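Local structure of SAM-dependent methyltransferase (Exiguobacterium sibiricum 255-15, 3D2L) at residues F135-M143 / Q198-Y206; M143-Y152 / W163-V174. The protein probably transfers a methyl group from S-adenosylmethionine to an acceptor substrate, as members of the class I methyltransferase family do. All blocks are in the same frame, centred on the assembly; numbering follows the deposited sequence. Where two conformers were deposited one is given.

Contact 1 (F135-M143 / Q198-Y206); sequences FDVHSPYKM and QRTYPPEQY
Gln198, at the end of strand 189-199, meets His138 through a single bond: His138 NE2 donates to Gln198 OE1 at 3.0 Å. The acceptor lies close to the plane of the imidazole, while the donor stands 43° above the plane of the amide carbonyl. Ring and amide planes stand nearly perpendicular, 81° apart. The amide has further partners, since OE1 is also hydrogen-bonded to His176 and NE2 to Asp105, which probably fixes the amide's orientation.

Thr200 presents both of its branches. Its first torsion (chi1 -154°) puts OG1 opposite the backbone N, from where OG1 donates to His138 O at 2.7 Å, and leaves CG2 to face helix 140-144. There CG2 packs on CG of the selenomethionine Met143, whose chain is bent at its second and third torsions and which was modelled in two conformers.

Beyond it, Tyr201 contributes its backbone. One water donates to Tyr201 O at 2.7 Å and to His138 O at 3.2 Å, adding a second donor to the carbonyl already held by Thr200. Pro202 CA then lies 4.0 Å from Pro140 CG, where Pro140, in the first turn of its helix, meets the N-cap residue Pro202.

Tyr206 closes the walk from helix 203-212. Phe135 CE1 comes over one face of its ring, 4.2 Å from Tyr206 CD1, and Val137 CG2 reaches Tyr206 CE2 at 3.9 Å.

Strand 131-138 belongs to the Rossmann-like sheet, and in sequence the four-stranded antiparallel sheet is inserted between it and helix 203-212. The contact therefore closes the base of the insertion, with apolar packing at Phe135 and Val137 and, at the strand's carboxy-terminal end, a buried polar cluster whose carbonyl and amide groups each have more than one partner.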
loop_
_atom_site.group_PDB
_atom_site.type_symbol
_atom_site.label_atom_id
_atom_site.label_comp_id
_atom_site.label_asym_id
_atom_site.label_seq_id
_atom_site.Cartn_x
_atom_site.Cartn_y
_atom_site.Cartn_z
ATOM N N PHE A 135 6.111 4.586 -4.432
ATOM C CA PHE A 135 5.547 3.305 -4.041
ATOM C C PHE A 135 6.652 2.351 -3.583
ATOM O O PHE A 135 7.810 2.461 -3.976
ATOM C CB PHE A 135 4.705 2.607 -5.152
ATOM C CG PHE A 135 5.490 2.243 -6.409
ATOM C CD1 PHE A 135 6.105 1.011 -6.539
ATOM C CD2 PHE A 135 5.596 3.129 -7.457
ATOM C CE1 PHE A 135 6.806 0.676 -7.678
ATOM C CE2 PHE A 135 6.288 2.778 -8.612
ATOM C CZ PHE A 135 6.895 1.573 -8.711
ATOM N N ASP A 136 6.259 1.405 -2.738
ATOM C CA ASP A 136 7.164 0.365 -2.255
ATOM C C ASP A 136 6.504 -0.984 -2.511
ATOM O O ASP A 136 5.256 -1.136 -2.390
ATOM C CB ASP A 136 7.504 0.535 -0.772
ATOM C CG ASP A 136 6.259 0.581 0.110
ATOM O OD1 ASP A 136 5.558 1.625 0.133
ATOM O OD2 ASP A 136 6.017 -0.422 0.808
ATOM N N VAL A 137 7.342 -1.946 -2.902
ATOM C CA VAL A 137 6.876 -3.285 -3.284
ATOM C C VAL A 137 7.773 -4.362 -2.741
ATOM O O VAL A 137 8.903 -4.098 -2.330
ATOM C CB VAL A 137 6.806 -3.468 -4.844
ATOM C CG1 VAL A 137 5.632 -2.683 -5.463
ATOM C CG2 VAL A 137 8.128 -3.107 -5.522
ATOM N N HIS A 138 7.254 -5.584 -2.726
ATOM C CA HIS A 138 8.042 -6.727 -2.351
ATOM C C HIS A 138 9.124 -6.962 -3.395
ATOM O O HIS A 138 8.913 -6.723 -4.574
ATOM C CB HIS A 138 7.189 -8.011 -2.280
ATOM C CG HIS A 138 6.030 -7.921 -1.338
ATOM N ND1 HIS A 138 6.162 -7.462 -0.049
ATOM C CD2 HIS A 138 4.725 -8.259 -1.486
ATOM C CE1 HIS A 138 4.999 -7.542 0.565
ATOM N NE2 HIS A 138 4.106 -8.023 -0.286
ATOM N N SER A 139 10.274 -7.437 -2.930
ATOM C CA SER A 139 11.345 -7.833 -3.798
ATOM C C SER A 139 11.070 -9.263 -4.180
ATOM O O SER A 139 10.332 -9.955 -3.454
ATOM C CB SER A 139 12.647 -7.817 -3.043
ATOM O OG SER A 139 12.568 -8.723 -1.951
ATOM N N PRO A 140 11.643 -9.725 -5.312
ATOM C CA PRO A 140 11.590 -11.153 -5.672
ATOM C C PRO A 140 12.108 -12.066 -4.539
ATOM O O PRO A 140 11.523 -13.117 -4.277
ATOM C CB PRO A 140 12.508 -11.226 -6.890
ATOM C CG PRO A 140 12.389 -9.909 -7.500
ATOM C CD PRO A 140 12.327 -8.944 -6.357
ATOM N N TYR A 141 13.163 -11.646 -3.845
ATOM C CA TYR A 141 13.740 -12.409 -2.731
ATOM C C TYR A 141 12.739 -12.678 -1.607
ATOM O O TYR A 141 12.697 -13.785 -1.067
ATOM C CB TYR A 141 14.969 -11.667 -2.180
ATOM C CG TYR A 141 15.663 -12.351 -1.024
ATOM C CD1 TYR A 141 16.547 -13.406 -1.244
ATOM C CD2 TYR A 141 15.459 -11.932 0.277
ATOM C CE1 TYR A 141 17.182 -14.028 -0.194
ATOM C CE2 TYR A 141 16.087 -12.557 1.335
ATOM C CZ TYR A 141 16.944 -13.596 1.092
ATOM O OH TYR A 141 17.579 -14.204 2.138
ATOM N N LYS A 142 11.937 -11.671 -1.248
ATOM C CA LYS A 142 10.900 -11.826 -0.214
ATOM C C LYS A 142 9.901 -12.885 -0.613
ATOM O O LYS A 142 9.518 -13.737 0.188
ATOM C CB LYS A 142 10.165 -10.516 0.034
ATOM C CG LYS A 142 9.120 -10.615 1.132
ATOM C CD LYS A 142 8.742 -9.268 1.611
ATOM C CE LYS A 142 7.784 -9.290 2.780
ATOM N NZ LYS A 142 7.587 -7.867 3.290
HETATM N N MSE A 143 9.480 -12.831 -1.867
HETATM C CA MSE A 143 8.537 -13.816 -2.395
HETATM C C MSE A 143 9.110 -15.219 -2.259
HETATM O O MSE A 143 8.396 -16.153 -1.893
HETATM C CB MSE A 143 8.233 -13.553 -3.872
HETATM C CG MSE A 143 7.750 -12.144 -4.208
HETATM SE SE MSE A 143 6.182 -11.562 -3.201
HETATM C CE MSE A 143 5.091 -13.121 -3.561
ATOM N N GLN A 198 -0.990 -11.514 -4.227
ATOM C CA GLN A 198 0.014 -10.500 -4.517
ATOM C C GLN A 198 1.016 -11.004 -5.526
ATOM O O GLN A 198 1.259 -12.201 -5.622
ATOM C CB GLN A 198 0.712 -10.033 -3.265
ATOM C CG GLN A 198 -0.088 -9.056 -2.457
ATOM C CD GLN A 198 0.725 -8.500 -1.317
ATOM O OE1 GLN A 198 1.437 -9.265 -0.617
ATOM N NE2 GLN A 198 0.656 -7.168 -1.114
ATOM N N ARG A 199 1.550 -10.070 -6.308
ATOM C CA ARG A 199 2.495 -10.396 -7.318
ATOM C C ARG A 199 3.500 -9.255 -7.458
ATOM O O ARG A 199 3.177 -8.052 -7.349
ATOM C CB ARG A 199 1.770 -10.671 -8.662
ATOM C CG ARG A 199 2.680 -11.020 -9.809
ATOM C CD ARG A 199 1.856 -11.263 -11.044
ATOM N NE ARG A 199 2.706 -11.631 -12.164
ATOM C CZ ARG A 199 2.250 -11.851 -13.376
ATOM N NH1 ARG A 199 0.947 -11.777 -13.626
ATOM N NH2 ARG A 199 3.103 -12.183 -14.331
ATOM N N THR A 200 4.746 -9.644 -7.661
ATOM C CA THR A 200 5.785 -8.687 -7.858
ATOM C C THR A 200 6.604 -9.041 -9.099
ATOM O O THR A 200 6.339 -10.057 -9.794
ATOM C CB THR A 200 6.620 -8.465 -6.555
ATOM O OG1 THR A 200 7.199 -7.160 -6.591
ATOM C CG2 THR A 200 7.711 -9.568 -6.364
ATOM N N TYR A 201 7.533 -8.146 -9.405
ATOM C CA TYR A 201 8.406 -8.199 -10.555
ATOM C C TYR A 201 9.800 -7.703 -10.158
ATOM O O TYR A 201 9.960 -6.993 -9.121
ATOM C CB TYR A 201 7.855 -7.286 -11.674
ATOM C CG TYR A 201 6.448 -7.646 -12.094
ATOM C CD1 TYR A 201 5.334 -7.051 -11.474
ATOM C CD2 TYR A 201 6.220 -8.589 -13.094
ATOM C CE1 TYR A 201 4.050 -7.408 -11.831
ATOM C CE2 TYR A 201 4.936 -8.910 -13.488
ATOM C CZ TYR A 201 3.855 -8.324 -12.843
ATOM O OH TYR A 201 2.565 -8.663 -13.217
ATOM N N PRO A 202 10.831 -8.106 -10.933
ATOM C CA PRO A 202 12.146 -7.516 -10.701
ATOM C C PRO A 202 12.047 -5.980 -10.826
ATOM O O PRO A 202 11.259 -5.480 -11.612
ATOM C CB PRO A 202 12.997 -8.111 -11.822
ATOM C CG PRO A 202 12.344 -9.419 -12.137
ATOM C CD PRO A 202 10.871 -9.153 -11.972
ATOM N N PRO A 203 12.807 -5.229 -10.025
ATOM C CA PRO A 203 12.723 -3.764 -10.113
ATOM C C PRO A 203 12.867 -3.182 -11.522
ATOM O O PRO A 203 12.211 -2.220 -11.855
ATOM C CB PRO A 203 13.867 -3.291 -9.215
ATOM C CG PRO A 203 14.068 -4.405 -8.264
ATOM C CD PRO A 203 13.727 -5.678 -8.961
ATOM N N GLU A 204 13.704 -3.785 -12.338
ATOM C CA GLU A 204 13.898 -3.338 -13.708
ATOM C C GLU A 204 12.598 -3.352 -14.524
ATOM O O GLU A 204 12.465 -2.575 -15.441
ATOM C CB GLU A 204 14.902 -4.249 -14.414
ATOM C CG GLU A 204 16.311 -4.198 -13.833
ATOM C CD GLU A 204 16.513 -4.929 -12.488
ATOM O OE1 GLU A 204 15.701 -5.818 -12.091
ATOM O OE2 GLU A 204 17.536 -4.603 -11.834
ATOM N N GLN A 205 11.687 -4.282 -14.228
ATOM C CA GLN A 205 10.412 -4.358 -14.941
ATOM C C GLN A 205 9.559 -3.159 -14.576
ATOM O O GLN A 205 8.939 -2.544 -15.444
ATOM C CB GLN A 205 9.634 -5.636 -14.601
ATOM C CG GLN A 205 8.283 -5.684 -15.303
ATOM C CD GLN A 205 8.409 -5.664 -16.809
ATOM O OE1 GLN A 205 8.549 -6.708 -17.418
ATOM N NE2 GLN A 205 8.314 -4.488 -17.420
ATOM N N TYR A 206 9.539 -2.821 -13.285
ATOM C CA TYR A 206 8.820 -1.641 -12.835
ATOM C C TYR A 206 9.386 -0.325 -13.410
ATOM O O TYR A 206 8.621 0.571 -13.727
ATOM C CB TYR A 206 8.796 -1.531 -11.306
ATOM C CG TYR A 206 7.828 -2.511 -10.602
ATOM C CD1 TYR A 206 6.445 -2.310 -10.650
ATOM C CD2 TYR A 206 8.307 -3.541 -9.835
ATOM C CE1 TYR A 206 5.565 -3.174 -10.001
ATOM C CE2 TYR A 206 7.458 -4.386 -9.151
ATOM C CZ TYR A 206 6.082 -4.206 -9.237
ATOM O OH TYR A 206 5.241 -5.054 -8.573
HETATM O O HOH W 1 10.739 -5.591 -7.002
#

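Contact 2 (M143-Y152 / W163-V174); sequences METLFNGKTY and WFADPGEEPLSV
Selenomethionine Met143 turns its CE methyl toward Val174, although the very short approach belongs to one of two modelled conformers and is doubtful. Phe147 packs more securely: Phe147 CB lies 3.6 Å from Val174 CG2, Phe147 CD1 is 3.7 Å from Ala165 CB, and Phe147 CE1 reaches Trp163 CZ2 at 4.0 Å. Asn148 ND2 donates to Glu144 O at 2.9 Å, while Asn148 OD1 sits 3.6 Å from Pro167 CG. A leucine here would probably leave Glu144 O without this donor and the turn at 145-148 less firmly tied.

Gly149, with a positive phi of 73°, and Lys150 both face Ala165, forming a G1 beta bulge where the antiparallel hairpin of strands 150-155 and 159-167 begins. Lys150 N and O pair with Ala165 O and N, and Lys150 NZ folds back to donate to Thr145 O at 3.0 Å. Thr151 runs alongside Phe164, Thr151 OG1 at the ring edge, 3.3 Å from Phe164 CD1. Trp163 CG stands opposite its own backbone N (chi1 167°), which brings one indole face to the Tyr152 ring edge (planes 62° apart); Tyr152 OH donates to a lone pair of Leu146 O at 2.6 Å.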
loop_
_atom_site.group_PDB
_atom_site.type_symbol
_atom_site.label_atom_id
_atom_site.label_comp_id
_atom_site.label_asym_id
_atom_site.label_seq_id
_atom_site.Cartn_x
_atom_site.Cartn_y
_atom_site.Cartn_z
HETATM N N MSE A 143 9.480 -12.831 -1.867
HETATM C CA MSE A 143 8.537 -13.816 -2.395
HETATM C C MSE A 143 9.110 -15.219 -2.259
HETATM O O MSE A 143 8.396 -16.153 -1.893
HETATM C CB MSE A 143 8.233 -13.553 -3.872
HETATM C CG MSE A 143 7.750 -12.144 -4.208
HETATM SE SE MSE A 143 6.182 -11.562 -3.201
HETATM C CE MSE A 143 5.091 -13.121 -3.561
ATOM N N GLU A 144 10.402 -15.355 -2.546
ATOM C CA GLU A 144 11.042 -16.662 -2.519
ATOM C C GLU A 144 11.436 -17.141 -1.113
ATOM O O GLU A 144 11.807 -18.303 -0.947
ATOM C CB GLU A 144 12.245 -16.673 -3.466
ATOM C CG GLU A 144 11.955 -16.211 -4.924
ATOM C CD GLU A 144 11.035 -17.135 -5.730
ATOM O OE1 GLU A 144 9.933 -17.479 -5.261
ATOM O OE2 GLU A 144 11.406 -17.474 -6.873
ATOM N N THR A 145 11.330 -16.272 -0.101
ATOM C CA THR A 145 11.668 -16.637 1.287
ATOM C C THR A 145 10.479 -16.562 2.269
ATOM O O THR A 145 9.904 -17.593 2.619
ATOM C CB THR A 145 12.876 -15.801 1.836
ATOM O OG1 THR A 145 12.542 -14.410 1.846
ATOM C CG2 THR A 145 14.164 -16.029 0.999
ATOM N N LEU A 146 10.095 -15.344 2.670
ATOM C CA LEU A 146 9.047 -15.106 3.678
ATOM C C LEU A 146 7.636 -15.518 3.252
ATOM O O LEU A 146 6.780 -15.769 4.110
ATOM C CB LEU A 146 9.036 -13.620 4.115
ATOM C CG LEU A 146 10.330 -13.128 4.785
ATOM C CD1 LEU A 146 10.287 -11.628 5.017
ATOM C CD2 LEU A 146 10.581 -13.878 6.095
ATOM N N PHE A 147 7.406 -15.598 1.940
ATOM C CA PHE A 147 6.108 -16.013 1.428
ATOM C C PHE A 147 6.176 -17.371 0.761
ATOM O O PHE A 147 5.261 -17.731 0.042
ATOM C CB PHE A 147 5.552 -14.992 0.440
ATOM C CG PHE A 147 5.255 -13.625 1.047
ATOM C CD1 PHE A 147 4.805 -13.497 2.354
ATOM C CD2 PHE A 147 5.336 -12.489 0.261
ATOM C CE1 PHE A 147 4.515 -12.224 2.896
ATOM C CE2 PHE A 147 5.024 -11.251 0.775
ATOM C CZ PHE A 147 4.610 -11.125 2.074
ATOM N N ASN A 148 7.239 -18.119 1.030
ATOM C CA ASN A 148 7.462 -19.439 0.429
ATOM C C ASN A 148 7.054 -20.592 1.365
ATOM O O ASN A 148 7.904 -21.322 1.881
ATOM C CB ASN A 148 8.928 -19.559 0.041
ATOM C CG ASN A 148 9.194 -20.701 -0.936
ATOM O OD1 ASN A 148 8.303 -21.482 -1.279
ATOM N ND2 ASN A 148 10.430 -20.784 -1.403
ATOM N N GLY A 149 5.745 -20.748 1.555
ATOM C CA GLY A 149 5.196 -21.795 2.424
ATOM C C GLY A 149 5.386 -21.534 3.911
ATOM O O GLY A 149 5.811 -22.425 4.647
ATOM N N LYS A 150 5.127 -20.303 4.341
ATOM C CA LYS A 150 5.254 -19.908 5.742
ATOM C C LYS A 150 3.905 -19.716 6.443
ATOM O O LYS A 150 2.891 -19.383 5.825
ATOM C CB LYS A 150 6.037 -18.615 5.846
ATOM C CG LYS A 150 7.479 -18.697 5.299
ATOM C CD LYS A 150 8.322 -19.728 6.067
ATOM C CE LYS A 150 9.778 -19.796 5.604
ATOM N NZ LYS A 150 9.895 -20.190 4.189
ATOM N N THR A 151 3.914 -19.893 7.759
ATOM C CA THR A 151 2.735 -19.693 8.572
ATOM C C THR A 151 2.974 -18.596 9.596
ATOM O O THR A 151 3.973 -18.619 10.311
ATOM C CB THR A 151 2.346 -20.983 9.310
ATOM O OG1 THR A 151 2.118 -22.007 8.340
ATOM C CG2 THR A 151 1.072 -20.763 10.119
ATOM N N TYR A 152 2.040 -17.662 9.663
ATOM C CA TYR A 152 2.071 -16.562 10.616
ATOM C C TYR A 152 0.791 -16.546 11.413
ATOM O O TYR A 152 -0.283 -16.799 10.891
ATOM C CB TYR A 152 2.250 -15.231 9.902
ATOM C CG TYR A 152 3.487 -15.234 9.024
ATOM C CD1 TYR A 152 4.759 -15.237 9.592
ATOM C CD2 TYR A 152 3.386 -15.261 7.632
ATOM C CE1 TYR A 152 5.907 -15.263 8.795
ATOM C CE2 TYR A 152 4.525 -15.260 6.828
ATOM C CZ TYR A 152 5.784 -15.270 7.414
ATOM O OH TYR A 152 6.932 -15.291 6.634
ATOM N N TRP A 163 -2.362 -17.039 9.171
ATOM C CA TRP A 163 -2.006 -16.609 7.831
ATOM C C TRP A 163 -0.993 -17.544 7.203
ATOM O O TRP A 163 0.095 -17.734 7.728
ATOM C CB TRP A 163 -1.472 -15.201 7.948
ATOM C CG TRP A 163 -0.761 -14.622 6.758
ATOM C CD1 TRP A 163 -0.758 -15.075 5.481
ATOM C CD2 TRP A 163 -0.091 -13.357 6.731
ATOM N NE1 TRP A 163 -0.033 -14.229 4.675
ATOM C CE2 TRP A 163 0.367 -13.153 5.406
ATOM C CE3 TRP A 163 0.196 -12.395 7.703
ATOM C CZ2 TRP A 163 1.110 -12.034 5.024
ATOM C CZ3 TRP A 163 0.917 -11.270 7.325
ATOM C CH2 TRP A 163 1.369 -11.101 5.986
ATOM N N PHE A 164 -1.394 -18.172 6.100
ATOM C CA PHE A 164 -0.521 -19.026 5.321
ATOM C C PHE A 164 -0.118 -18.247 4.073
ATOM O O PHE A 164 -0.973 -17.711 3.369
ATOM C CB PHE A 164 -1.199 -20.308 4.856
ATOM C CG PHE A 164 -1.736 -21.154 5.986
ATOM C CD1 PHE A 164 -0.910 -21.555 7.026
ATOM C CD2 PHE A 164 -3.050 -21.596 5.977
ATOM C CE1 PHE A 164 -1.405 -22.340 8.072
ATOM C CE2 PHE A 164 -3.537 -22.382 7.010
ATOM C CZ PHE A 164 -2.715 -22.748 8.049
ATOM N N ALA A 165 1.172 -18.228 3.787
ATOM C CA ALA A 165 1.706 -17.503 2.645
ATOM C C ALA A 165 2.410 -18.536 1.805
ATOM O O ALA A 165 3.368 -19.165 2.258
ATOM C CB ALA A 165 2.653 -16.432 3.121
ATOM N N ASP A 166 1.883 -18.770 0.601
ATOM C CA ASP A 166 2.418 -19.770 -0.325
ATOM C C ASP A 166 2.584 -19.233 -1.746
ATOM O O ASP A 166 1.821 -18.386 -2.153
ATOM C CB ASP A 166 1.465 -20.957 -0.398
ATOM C CG ASP A 166 1.435 -21.756 0.870
ATOM O OD1 ASP A 166 2.297 -22.643 1.010
ATOM O OD2 ASP A 166 0.530 -21.528 1.696
ATOM N N PRO A 167 3.539 -19.776 -2.534
ATOM C CA PRO A 167 3.668 -19.268 -3.905
ATOM C C PRO A 167 2.385 -19.455 -4.726
ATOM O O PRO A 167 1.670 -20.431 -4.562
ATOM C CB PRO A 167 4.807 -20.112 -4.509
ATOM C CG PRO A 167 5.511 -20.704 -3.367
ATOM C CD PRO A 167 4.506 -20.850 -2.252
ATOM N N GLY A 168 2.094 -18.513 -5.600
ATOM C CA GLY A 168 0.925 -18.594 -6.463
ATOM C C GLY A 168 1.347 -19.295 -7.733
ATOM O O GLY A 168 2.447 -19.854 -7.787
ATOM N N GLU A 169 0.507 -19.214 -8.764
ATOM C CA GLU A 169 0.774 -19.888 -10.046
ATOM C C GLU A 169 1.757 -19.119 -10.910
ATOM O O GLU A 169 2.609 -19.706 -11.566
ATOM C CB GLU A 169 -0.522 -20.090 -10.839
ATOM C CG GLU A 169 -1.592 -20.880 -10.097
ATOM C CD GLU A 169 -1.115 -22.261 -9.668
ATOM O OE1 GLU A 169 -0.399 -22.923 -10.458
ATOM O OE2 GLU A 169 -1.462 -22.678 -8.540
ATOM N N GLU A 170 1.620 -17.806 -10.948
ATOM C CA GLU A 170 2.545 -16.974 -11.717
ATOM C C GLU A 170 3.871 -16.788 -10.979
ATOM O O GLU A 170 3.920 -16.851 -9.738
ATOM C CB GLU A 170 1.935 -15.591 -11.970
ATOM C CG GLU A 170 0.763 -15.583 -12.931
ATOM C CD GLU A 170 1.177 -15.843 -14.382
ATOM O OE1 GLU A 170 2.298 -15.457 -14.784
ATOM O OE2 GLU A 170 0.366 -16.422 -15.134
ATOM N N PRO A 171 4.950 -16.503 -11.728
ATOM C CA PRO A 171 6.224 -16.250 -11.059
ATOM C C PRO A 171 6.146 -15.053 -10.127
ATOM O O PRO A 171 5.476 -14.075 -10.437
ATOM C CB PRO A 171 7.188 -15.931 -12.210
ATOM C CG PRO A 171 6.306 -15.593 -13.366
ATOM C CD PRO A 171 5.067 -16.400 -13.189
ATOM N N LEU A 172 6.836 -15.145 -8.997
ATOM C CA LEU A 172 6.890 -14.062 -8.014
ATOM C C LEU A 172 5.502 -13.638 -7.513
ATOM O O LEU A 172 5.239 -12.447 -7.269
ATOM C CB LEU A 172 7.653 -12.868 -8.594
ATOM C CG LEU A 172 9.067 -13.125 -9.131
ATOM C CD1 LEU A 172 9.669 -11.795 -9.629
ATOM C CD2 LEU A 172 9.937 -13.790 -8.057
ATOM N N SER A 173 4.627 -14.628 -7.330
ATOM C CA SER A 173 3.276 -14.402 -6.812
ATOM C C SER A 173 3.113 -15.160 -5.496
ATOM O O SER A 173 3.843 -16.115 -5.209
ATOM C CB SER A 173 2.207 -14.838 -7.826
ATOM O OG SER A 173 2.088 -16.247 -7.877
ATOM N N VAL A 174 2.169 -14.699 -4.693
ATOM C CA VAL A 174 1.874 -15.299 -3.393
ATOM C C VAL A 174 0.368 -15.294 -3.228
ATOM O O VAL A 174 -0.310 -14.381 -3.720
ATOM C CB VAL A 174 2.545 -14.520 -2.207
ATOM C CG1 VAL A 174 2.126 -13.091 -2.229
ATOM C CG2 VAL A 174 2.160 -15.063 -0.841
HETATM O O HOH W 2 8.860 -17.454 -8.794
HETATM O O HOH W 3 6.569 -16.728 -5.692
HETATM O O HOH W 4 1.904 -22.151 4.327
#

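How the contacts relate
Contact 1 is mostly buried, its centre about 13 Å from the chain's centre; contact 2, about 18 Å from that point, is partly exposed. The two contact centres are about 13 Å apart. In sequence, contact 2 is nested within the loop of contact 1. Both use helix 140-144, share Met143 and reach neighbouring strands 173-183 and 189-199 of the antiparallel sheet. Probable backbone hydrogen bonds couple them: Val174 N lies 2.8 Å from Gln198 O, Thr200 N 2.9 Å from Leu172 O. Contact 1 joins the two sheets by buried side-chain bonds, a water and apolar packing; contact 2 lies within the antiparallel sheet and its helix-side loop, its backbone pairing starting at a bulge and flanked by aromatic packing.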